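Local coordinates for Slr1438 protein (Synechocystis sp., PDB 3K25) that is of uncharacterised function but belongs to the aldose 1-epimerase family, and so probably binds carbohydrate and may act as a sugar isomerase, at residues A[38-43]-A[284-289]; A[158-163]-A[260-265]; A[234-239]-A[268-273]. One frame throughout, in Å; residues are numbered along the deposited sequence.

Contact 1 of 3, residues A[38-43]-A[284-289]; sequences WTVQGQ and FQVSTE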
loop_
_atom_site.group_PDB
_atom_site.type_symbol
_atom_site.label_atom_id
_atom_site.label_comp_id
_atom_site.label_asym_id
_atom_site.label_seq_id
_atom_site.Cartn_x
_atom_site.Cartn_y
_atom_site.Cartn_z
ATOM N N TRP A 38 -6.936 6.752 9.419
ATOM C CA TRP A 38 -5.912 7.447 10.197
ATOM C C TRP A 38 -6.302 8.912 10.362
ATOM O O TRP A 38 -6.620 9.579 9.381
ATOM C CB TRP A 38 -4.565 7.327 9.477
ATOM C CG TRP A 38 -3.432 8.139 10.050
ATOM C CD1 TRP A 38 -3.315 8.616 11.325
ATOM C CD2 TRP A 38 -2.220 8.512 9.370
ATOM N NE1 TRP A 38 -2.105 9.257 11.485
ATOM C CE2 TRP A 38 -1.414 9.209 10.303
ATOM C CE3 TRP A 38 -1.737 8.320 8.067
ATOM C CZ2 TRP A 38 -0.151 9.716 9.975
ATOM C CZ3 TRP A 38 -0.476 8.824 7.738
ATOM C CH2 TRP A 38 0.303 9.516 8.694
ATOM N N THR A 39 -6.313 9.402 11.604
ATOM C CA THR A 39 -6.655 10.808 11.876
ATOM C C THR A 39 -5.661 11.530 12.775
ATOM O O THR A 39 -5.161 10.984 13.758
ATOM C CB THR A 39 -8.048 10.989 12.526
ATOM O OG1 THR A 39 -8.079 10.341 13.807
ATOM C CG2 THR A 39 -9.124 10.440 11.629
ATOM N N VAL A 40 -5.392 12.774 12.404
ATOM C CA VAL A 40 -4.486 13.649 13.128
ATOM C C VAL A 40 -5.286 14.880 13.517
ATOM O O VAL A 40 -5.717 15.648 12.663
ATOM C CB VAL A 40 -3.309 14.059 12.244
ATOM C CG1 VAL A 40 -2.234 12.995 12.303
ATOM C CG2 VAL A 40 -3.781 14.210 10.803
ATOM N N GLN A 41 -5.489 15.060 14.815
ATOM C CA GLN A 41 -6.258 16.192 15.312
ATOM C C GLN A 41 -7.693 16.066 14.831
ATOM O O GLN A 41 -8.390 17.064 14.660
ATOM C CB GLN A 41 -5.665 17.514 14.824
ATOM C CG GLN A 41 -4.244 17.746 15.286
ATOM C CD GLN A 41 -3.707 19.091 14.850
ATOM O OE1 GLN A 41 -3.669 19.403 13.659
ATOM N NE2 GLN A 41 -3.284 19.898 15.815
ATOM N N GLY A 42 -8.119 14.831 14.587
ATOM C CA GLY A 42 -9.486 14.594 14.153
ATOM C C GLY A 42 -9.765 14.696 12.666
ATOM O O GLY A 42 -10.863 14.363 12.212
ATOM N N GLN A 43 -8.786 15.162 11.901
ATOM C CA GLN A 43 -8.973 15.275 10.465
ATOM C C GLN A 43 -8.483 13.995 9.770
ATOM O O GLN A 43 -7.393 13.486 10.055
ATOM C CB GLN A 43 -8.239 16.513 9.941
ATOM C CG GLN A 43 -6.754 16.530 10.249
ATOM C CD GLN A 43 -6.136 17.907 10.094
ATOM O OE1 GLN A 43 -6.298 18.562 9.061
ATOM N NE2 GLN A 43 -5.417 18.351 11.121
ATOM N N PHE A 284 5.204 7.898 6.181
ATOM C CA PHE A 284 4.166 8.843 5.820
ATOM C C PHE A 284 4.185 9.986 6.820
ATOM O O PHE A 284 3.966 9.785 8.011
ATOM C CB PHE A 284 2.820 8.135 5.809
ATOM C CG PHE A 284 2.775 6.969 4.868
ATOM C CD1 PHE A 284 2.811 7.171 3.488
ATOM C CD2 PHE A 284 2.749 5.659 5.358
ATOM C CE1 PHE A 284 2.825 6.089 2.609
ATOM C CE2 PHE A 284 2.761 4.570 4.485
ATOM C CZ PHE A 284 2.801 4.789 3.103
ATOM N N GLN A 285 4.471 11.183 6.323
ATOM C CA GLN A 285 4.550 12.360 7.172
ATOM C C GLN A 285 3.516 13.401 6.773
ATOM O O GLN A 285 3.392 13.745 5.599
ATOM C CB GLN A 285 5.948 12.972 7.061
ATOM C CG GLN A 285 6.233 14.057 8.064
ATOM C CD GLN A 285 6.429 13.501 9.453
ATOM O OE1 GLN A 285 7.427 12.828 9.736
ATOM N NE2 GLN A 285 5.470 13.766 10.333
ATOM N N VAL A 286 2.758 13.891 7.744
ATOM C CA VAL A 286 1.781 14.929 7.454
ATOM C C VAL A 286 2.285 16.240 8.072
ATOM O O VAL A 286 2.848 16.253 9.173
ATOM C CB VAL A 286 0.361 14.574 7.994
ATOM C CG1 VAL A 286 0.345 14.544 9.505
ATOM C CG2 VAL A 286 -0.641 15.580 7.484
ATOM N N SER A 287 2.109 17.335 7.339
ATOM C CA SER A 287 2.542 18.655 7.799
ATOM C C SER A 287 1.423 19.660 7.610
ATOM O O SER A 287 0.620 19.530 6.686
ATOM C CB SER A 287 3.769 19.118 7.012
ATOM O OG SER A 287 4.887 18.307 7.311
ATOM N N THR A 288 1.380 20.665 8.485
ATOM C CA THR A 288 0.364 21.711 8.426
ATOM C C THR A 288 0.944 22.968 7.788
ATOM O O THR A 288 1.064 24.009 8.430
ATOM C CB THR A 288 -0.146 22.063 9.833
ATOM O OG1 THR A 288 0.962 22.445 10.659
ATOM C CG2 THR A 288 -0.851 20.868 10.455
ATOM N N GLU A 289 1.300 22.858 6.515
ATOM C CA GLU A 289 1.876 23.971 5.780
ATOM C C GLU A 289 0.797 24.926 5.280
ATOM O O GLU A 289 0.517 24.922 4.059
ATOM C CB GLU A 289 2.702 23.442 4.608
ATOM C CG GLU A 289 3.487 24.509 3.880
ATOM C CD GLU A 289 4.466 23.922 2.891
ATOM O OE1 GLU A 289 5.413 23.231 3.326
ATOM O OE2 GLU A 289 4.286 24.148 1.676
ATOM O OXT GLU A 289 0.239 25.658 6.123
#

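Contact 2 of 3, residues A[158-163]-A[260-265]; sequences PFSLGF and RNALNS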
loop_
_atom_site.group_PDB
_atom_site.type_symbol
_atom_site.label_atom_id
_atom_site.label_comp_id
_atom_site.label_asym_id
_atom_site.label_seq_id
_atom_site.Cartn_x
_atom_site.Cartn_y
_atom_site.Cartn_z
ATOM N N PRO A 158 11.787 -14.547 -5.990
ATOM C CA PRO A 158 11.636 -13.255 -6.647
ATOM C C PRO A 158 10.355 -12.667 -6.083
ATOM O O PRO A 158 9.472 -13.413 -5.667
ATOM C CB PRO A 158 11.512 -13.643 -8.114
ATOM C CG PRO A 158 10.726 -14.902 -8.045
ATOM C CD PRO A 158 11.346 -15.644 -6.872
ATOM N N PHE A 159 10.250 -11.347 -6.039
ATOM C CA PHE A 159 9.032 -10.739 -5.517
ATOM C C PHE A 159 8.952 -9.237 -5.746
ATOM O O PHE A 159 9.918 -8.582 -6.129
ATOM C CB PHE A 159 8.899 -10.998 -4.010
ATOM C CG PHE A 159 9.695 -10.047 -3.170
ATOM C CD1 PHE A 159 11.060 -10.258 -2.954
ATOM C CD2 PHE A 159 9.098 -8.887 -2.653
ATOM C CE1 PHE A 159 11.826 -9.327 -2.235
ATOM C CE2 PHE A 159 9.852 -7.944 -1.935
ATOM C CZ PHE A 159 11.220 -8.163 -1.725
ATOM N N SER A 160 7.762 -8.716 -5.501
ATOM C CA SER A 160 7.477 -7.301 -5.594
ATOM C C SER A 160 6.640 -6.979 -4.369
ATOM O O SER A 160 5.824 -7.796 -3.929
ATOM C CB SER A 160 6.697 -6.968 -6.866
ATOM O OG SER A 160 7.562 -6.459 -7.865
ATOM N N LEU A 161 6.868 -5.799 -3.805
ATOM C CA LEU A 161 6.129 -5.360 -2.637
ATOM C C LEU A 161 5.696 -3.915 -2.837
ATOM O O LEU A 161 6.479 -3.080 -3.289
ATOM C CB LEU A 161 6.995 -5.483 -1.372
ATOM C CG LEU A 161 6.327 -4.948 -0.096
ATOM C CD1 LEU A 161 4.932 -5.571 0.062
ATOM C CD2 LEU A 161 7.193 -5.239 1.112
ATOM N N GLY A 162 4.445 -3.620 -2.505
ATOM C CA GLY A 162 3.965 -2.262 -2.661
ATOM C C GLY A 162 2.922 -1.838 -1.646
ATOM O O GLY A 162 2.217 -2.664 -1.056
ATOM N N PHE A 163 2.827 -0.535 -1.428
ATOM C CA PHE A 163 1.849 0.013 -0.500
ATOM C C PHE A 163 0.987 0.920 -1.351
ATOM O O PHE A 163 1.496 1.707 -2.156
ATOM C CB PHE A 163 2.546 0.758 0.643
ATOM C CG PHE A 163 3.257 -0.165 1.609
ATOM C CD1 PHE A 163 2.596 -0.672 2.724
ATOM C CD2 PHE A 163 4.568 -0.574 1.371
ATOM C CE1 PHE A 163 3.230 -1.575 3.590
ATOM C CE2 PHE A 163 5.213 -1.473 2.223
ATOM C CZ PHE A 163 4.541 -1.975 3.336
ATOM N N ARG A 260 4.439 -2.977 -12.959
ATOM C CA ARG A 260 3.603 -4.096 -13.353
ATOM C C ARG A 260 4.405 -5.080 -14.195
ATOM O O ARG A 260 5.263 -4.683 -14.987
ATOM C CB ARG A 260 2.388 -3.607 -14.147
ATOM C CG ARG A 260 1.564 -4.740 -14.740
ATOM C CD ARG A 260 0.250 -4.267 -15.348
ATOM N NE ARG A 260 0.433 -3.464 -16.555
ATOM C CZ ARG A 260 -0.568 -3.008 -17.307
ATOM N NH1 ARG A 260 -1.825 -3.280 -16.974
ATOM N NH2 ARG A 260 -0.314 -2.281 -18.391
ATOM N N ASN A 261 4.114 -6.364 -14.005
ATOM C CA ASN A 261 4.751 -7.468 -14.719
ATOM C C ASN A 261 6.252 -7.620 -14.468
ATOM O O ASN A 261 6.989 -8.160 -15.292
ATOM C CB ASN A 261 4.494 -7.343 -16.216
ATOM C CG ASN A 261 4.667 -8.660 -16.941
ATOM O OD1 ASN A 261 5.248 -8.705 -18.020
ATOM N ND2 ASN A 261 4.157 -9.743 -16.352
ATOM N N ALA A 262 6.698 -7.149 -13.314
ATOM C CA ALA A 262 8.102 -7.238 -12.936
ATOM C C ALA A 262 8.533 -8.702 -12.708
ATOM O O ALA A 262 9.677 -9.076 -12.981
ATOM C CB ALA A 262 8.337 -6.403 -11.669
ATOM N N LEU A 263 7.611 -9.522 -12.204
ATOM C CA LEU A 263 7.884 -10.936 -11.944
ATOM C C LEU A 263 8.204 -11.676 -13.245
ATOM O O LEU A 263 8.810 -12.747 -13.222
ATOM C CB LEU A 263 6.671 -11.585 -11.267
ATOM C CG LEU A 263 6.839 -12.983 -10.660
ATOM C CD1 LEU A 263 7.858 -12.924 -9.543
ATOM C CD2 LEU A 263 5.511 -13.488 -10.124
ATOM N N ASN A 264 7.790 -11.098 -14.374
ATOM C CA ASN A 264 8.032 -11.693 -15.689
ATOM C C ASN A 264 9.129 -11.008 -16.495
ATOM O O ASN A 264 9.898 -11.678 -17.200
ATOM C CB ASN A 264 6.754 -11.678 -16.532
ATOM C CG ASN A 264 5.805 -12.787 -16.171
ATOM O OD1 ASN A 264 6.184 -13.961 -16.131
ATOM N ND2 ASN A 264 4.555 -12.427 -15.917
ATOM N N SER A 265 9.192 -9.679 -16.407
ATOM C CA SER A 265 10.188 -8.920 -17.156
ATOM C C SER A 265 11.521 -8.824 -16.427
ATOM O O SER A 265 12.579 -8.751 -17.059
ATOM C CB SER A 265 9.678 -7.509 -17.442
ATOM O OG SER A 265 9.773 -6.696 -16.289
#

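Contact 3 of 3, residues A[234-239]-A[268-273]; sequences SELYQT and QLAWVE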
loop_
_atom_site.group_PDB
_atom_site.type_symbol
_atom_site.label_atom_id
_atom_site.label_comp_id
_atom_site.label_asym_id
_atom_site.label_seq_id
_atom_site.Cartn_x
_atom_site.Cartn_y
_atom_site.Cartn_z
ATOM N N SER A 234 12.573 3.313 1.815
ATOM C CA SER A 234 13.888 2.690 1.732
ATOM C C SER A 234 14.177 2.314 0.258
ATOM O O SER A 234 13.268 2.313 -0.583
ATOM C CB SER A 234 13.946 1.457 2.644
ATOM O OG SER A 234 13.142 0.393 2.158
ATOM N N GLU A 235 15.430 1.986 -0.055
ATOM C CA GLU A 235 15.803 1.680 -1.432
ATOM C C GLU A 235 15.148 0.505 -2.156
ATOM O O GLU A 235 15.389 0.309 -3.345
ATOM C CB GLU A 235 17.322 1.564 -1.550
ATOM C CG GLU A 235 17.960 0.469 -0.735
ATOM C CD GLU A 235 19.478 0.590 -0.726
ATOM O OE1 GLU A 235 20.143 -0.233 -0.053
ATOM O OE2 GLU A 235 20.009 1.510 -1.393
ATOM N N LEU A 236 14.328 -0.275 -1.462
ATOM C CA LEU A 236 13.644 -1.396 -2.103
ATOM C C LEU A 236 12.619 -0.840 -3.102
ATOM O O LEU A 236 12.261 -1.500 -4.079
ATOM C CB LEU A 236 12.917 -2.253 -1.058
ATOM C CG LEU A 236 11.955 -3.330 -1.594
ATOM C CD1 LEU A 236 12.765 -4.465 -2.210
ATOM C CD2 LEU A 236 11.035 -3.862 -0.483
ATOM N N TYR A 237 12.164 0.388 -2.861
ATOM C CA TYR A 237 11.159 0.991 -3.719
ATOM C C TYR A 237 11.732 1.897 -4.789
ATOM O O TYR A 237 12.307 2.945 -4.488
ATOM C CB TYR A 237 10.154 1.740 -2.854
ATOM C CG TYR A 237 9.592 0.842 -1.789
ATOM C CD1 TYR A 237 10.199 0.756 -0.530
ATOM C CD2 TYR A 237 8.506 -0.002 -2.064
ATOM C CE1 TYR A 237 9.736 -0.158 0.433
ATOM C CE2 TYR A 237 8.041 -0.916 -1.114
ATOM C CZ TYR A 237 8.660 -0.992 0.128
ATOM O OH TYR A 237 8.219 -1.914 1.057
ATOM N N GLN A 238 11.538 1.495 -6.045
ATOM C CA GLN A 238 12.066 2.236 -7.185
ATOM C C GLN A 238 11.010 2.838 -8.091
ATOM O O GLN A 238 11.337 3.587 -9.011
ATOM C CB GLN A 238 12.970 1.307 -7.984
ATOM C CG GLN A 238 13.975 0.599 -7.090
ATOM C CD GLN A 238 14.546 -0.643 -7.725
ATOM O OE1 GLN A 238 15.375 -0.564 -8.627
ATOM N NE2 GLN A 238 14.092 -1.808 -7.261
ATOM N N THR A 239 9.746 2.519 -7.822
ATOM C CA THR A 239 8.637 3.030 -8.626
ATOM C C THR A 239 7.570 3.773 -7.823
ATOM O O THR A 239 7.246 3.402 -6.693
ATOM C CB THR A 239 7.954 1.894 -9.411
ATOM O OG1 THR A 239 8.748 1.563 -10.561
ATOM C CG2 THR A 239 6.562 2.315 -9.862
ATOM N N GLN A 268 13.250 -4.077 -12.082
ATOM C CA GLN A 268 13.247 -3.678 -10.673
ATOM C C GLN A 268 12.749 -4.827 -9.819
ATOM O O GLN A 268 12.241 -4.608 -8.721
ATOM C CB GLN A 268 12.348 -2.454 -10.432
ATOM C CG GLN A 268 12.708 -1.214 -11.261
ATOM C CD GLN A 268 11.831 -0.007 -10.932
ATOM O OE1 GLN A 268 10.647 -0.148 -10.606
ATOM N NE2 GLN A 268 12.404 1.186 -11.039
ATOM N N LEU A 269 12.870 -6.049 -10.330
ATOM C CA LEU A 269 12.423 -7.208 -9.575
ATOM C C LEU A 269 13.363 -7.383 -8.378
ATOM O O LEU A 269 14.509 -6.950 -8.425
ATOM C CB LEU A 269 12.439 -8.455 -10.464
ATOM C CG LEU A 269 11.958 -9.752 -9.812
ATOM C CD1 LEU A 269 10.538 -9.563 -9.303
ATOM C CD2 LEU A 269 12.024 -10.904 -10.805
ATOM N N ALA A 270 12.879 -8.000 -7.305
ATOM C CA ALA A 270 13.700 -8.204 -6.113
ATOM C C ALA A 270 13.762 -9.674 -5.702
ATOM O O ALA A 270 12.854 -10.460 -6.000
ATOM C CB ALA A 270 13.159 -7.357 -4.953
ATOM N N TRP A 271 14.834 -10.035 -5.002
ATOM C CA TRP A 271 15.024 -11.408 -4.571
ATOM C C TRP A 271 15.435 -11.523 -3.112
ATOM O O TRP A 271 15.963 -10.575 -2.522
ATOM C CB TRP A 271 16.090 -12.101 -5.425
ATOM C CG TRP A 271 15.790 -12.186 -6.907
ATOM C CD1 TRP A 271 15.956 -11.200 -7.840
ATOM C CD2 TRP A 271 15.254 -13.316 -7.613
ATOM N NE1 TRP A 271 15.556 -11.645 -9.077
ATOM C CE2 TRP A 271 15.121 -12.940 -8.966
ATOM C CE3 TRP A 271 14.876 -14.610 -7.231
ATOM C CZ2 TRP A 271 14.623 -13.808 -9.937
ATOM C CZ3 TRP A 271 14.381 -15.472 -8.195
ATOM C CH2 TRP A 271 14.258 -15.066 -9.533
ATOM N N VAL A 272 15.177 -12.699 -2.542
ATOM C CA VAL A 272 15.534 -13.023 -1.166
ATOM C C VAL A 272 16.176 -14.411 -1.208
ATOM O O VAL A 272 15.523 -15.401 -1.555
ATOM C CB VAL A 272 14.302 -13.092 -0.219
ATOM C CG1 VAL A 272 14.765 -13.457 1.191
ATOM C CG2 VAL A 272 13.556 -11.754 -0.195
ATOM N N GLU A 273 17.456 -14.482 -0.866
ATOM C CA GLU A 273 18.160 -15.748 -0.882
ATOM C C GLU A 273 17.542 -16.724 0.108
ATOM O O GLU A 273 16.909 -16.322 1.087
ATOM C CB GLU A 273 19.627 -15.527 -0.547
ATOM C CG GLU A 273 20.297 -14.469 -1.406
ATOM C CD GLU A 273 20.006 -14.633 -2.885
ATOM O OE1 GLU A 273 20.037 -15.783 -3.378
ATOM O OE2 GLU A 273 19.757 -13.604 -3.555
#

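Contact 1 of 3, residues A[38-43]-A[284-289]
Trp38 and Val40 face Phe284 and Val286 between strands of two different beta sheets. The strand ends 38-40 and 284-287 are too far apart for backbone pairing. The CA atoms of Val40 and Val286 are 8.6 Å apart, and those of Trp38 and Phe284 11.1 Å. After Val40 the chain reverses in a type I' turn that ends at Gln43. The backbone N of Val40 bonds to Gln43 O at 3.2 Å, as in a beta hairpin.

Side chains bridge the distance. On the Trp38 side, the CZ3 and CH2 atoms of the six-membered ring do the touching. With CG anti to the backbone N (chi1 172°), the indole reaches across to the other strand. Trp38 CZ3 lies 3.9 Å from Phe284 CB. Trp38 CH2 lies 3.7 Å from Phe284 O, which sits at the ring edge near the indole plane. The Phe284 ring turns off elsewhere, so CB and the carbonyl O meet the indole. Further along, Val40 and Val286 meet tip to tip, with their CG1 atoms 4.1 Å apart. His141 packs on both valines, and Leu143 lies against Trp38.

These are layers of the beta sandwich expected for the galactose mutarotase-like fold. The four touching residues are buried and the side-chain contact is almost wholly apolar. The two sheets are therefore held together here by van der Waals packing, without polar bonds between these segments.

Contact 2 of 3, residues A[158-163]-A[260-265]
Pro158, on strand 157-168 of the aldose 1-epimerase-like beta fold, and Ser160, in the short break of that strand, pack against Leu263 and Ala262 of a short helix. This helix, 262-265, is one of very few in an almost all-beta chain.

The apolar part is Pro158 with Leu263. The two side chains meet obliquely, and the methyl CD1 of Leu263 does the touching. It lies 3.8 Å from Pro158 CG and 4.0 Å from Pro158 CB, so it rests against one side of the pyrrolidine ring. Leu263 has CG anti to the backbone N (chi1 -168°), which carries the branch over to the proline. Phe128 and Trp271 also pack on Pro158, and Phe79 touches Leu263.

Backbone hydrogen bonds shape the helix itself. Asn261 occupies the N-cap position, and its carbonyl O accepts from two amides, Asn264 N at 3.2 Å and Ser265 N at 2.9 Å. On the strand side, Ser257 OG bonds to the backbone N of Leu161.

The mixed contact is Ser160 with Ala262. Both side chains point toward the opposite segment, and the Ser160 hydroxyl OG lies 3.9 Å from the Ala262 methyl CB.

Contact 3 of 3, residues A[234-239]-A[268-273]
Gln268 reaches across to grip a classic beta bulge, using both ends of its amide. The bulge is formed by Gln238 and Thr239, which together face Trp256. It lies at the start of strand 239-245, in a branched antiparallel sheet of this aldose 1-epimerase-like fold.

One bond comes from Thr239. Thr239 OG1 donates to Gln268 OE1 at 2.6 Å, in the carbonyl plane and on a lone pair, with a C=O...donor angle of 130°. The other end of the same amide makes a weak bond, from Gln268 NE2 to the backbone O of Gln238 at 3.3 Å. Together they probably limit rotation of the amide. Gln268 has an extended chain beyond CG (chi2 -177°), which carries the amide out to the bulge. Replacing it with an alanine would probably leave the Thr239 hydroxyl without this acceptor and open a gap beside Gln238.

Gln238 comes from the opposite direction and lies alongside Gln268. Their amide planes are 31° apart. Gln238 NE2 is 3.7 Å from Gln268 CB, so its amide lies along the aliphatic part of the partner chain. Pro259 also touches Thr239 and Gln268.

Deeper in, the contact turns apolar. Ser257, Arg278 and Ala280 pack on Leu236. The tip of the leucine also meets strand 270-272, where Leu236 CD1 lies 4.0 Å from Ala270 CB.

Contacts 2 and 3 are neighbours, with centres 9 Å apart, on the same side of the chain's centre. Strands 157-168 and 270-272 pair in one sheet, and Phe159 N probably bonds to Ala270 O at 2.8 Å. Helix 262-265 precedes strand 270-272, so one short run of chain serves both. Their segments alternate along the sequence. Contact 1 lies about 31 Å and 29 Å from contacts 2 and 3, between centres, and across the chain's centre from contact 2. It joins an early strand to the C-terminal one, and the segments of the others fall between them. Strand 276-287 follows strand 270-272. Sequence-distant parts are thus drawn into one compact beta fold.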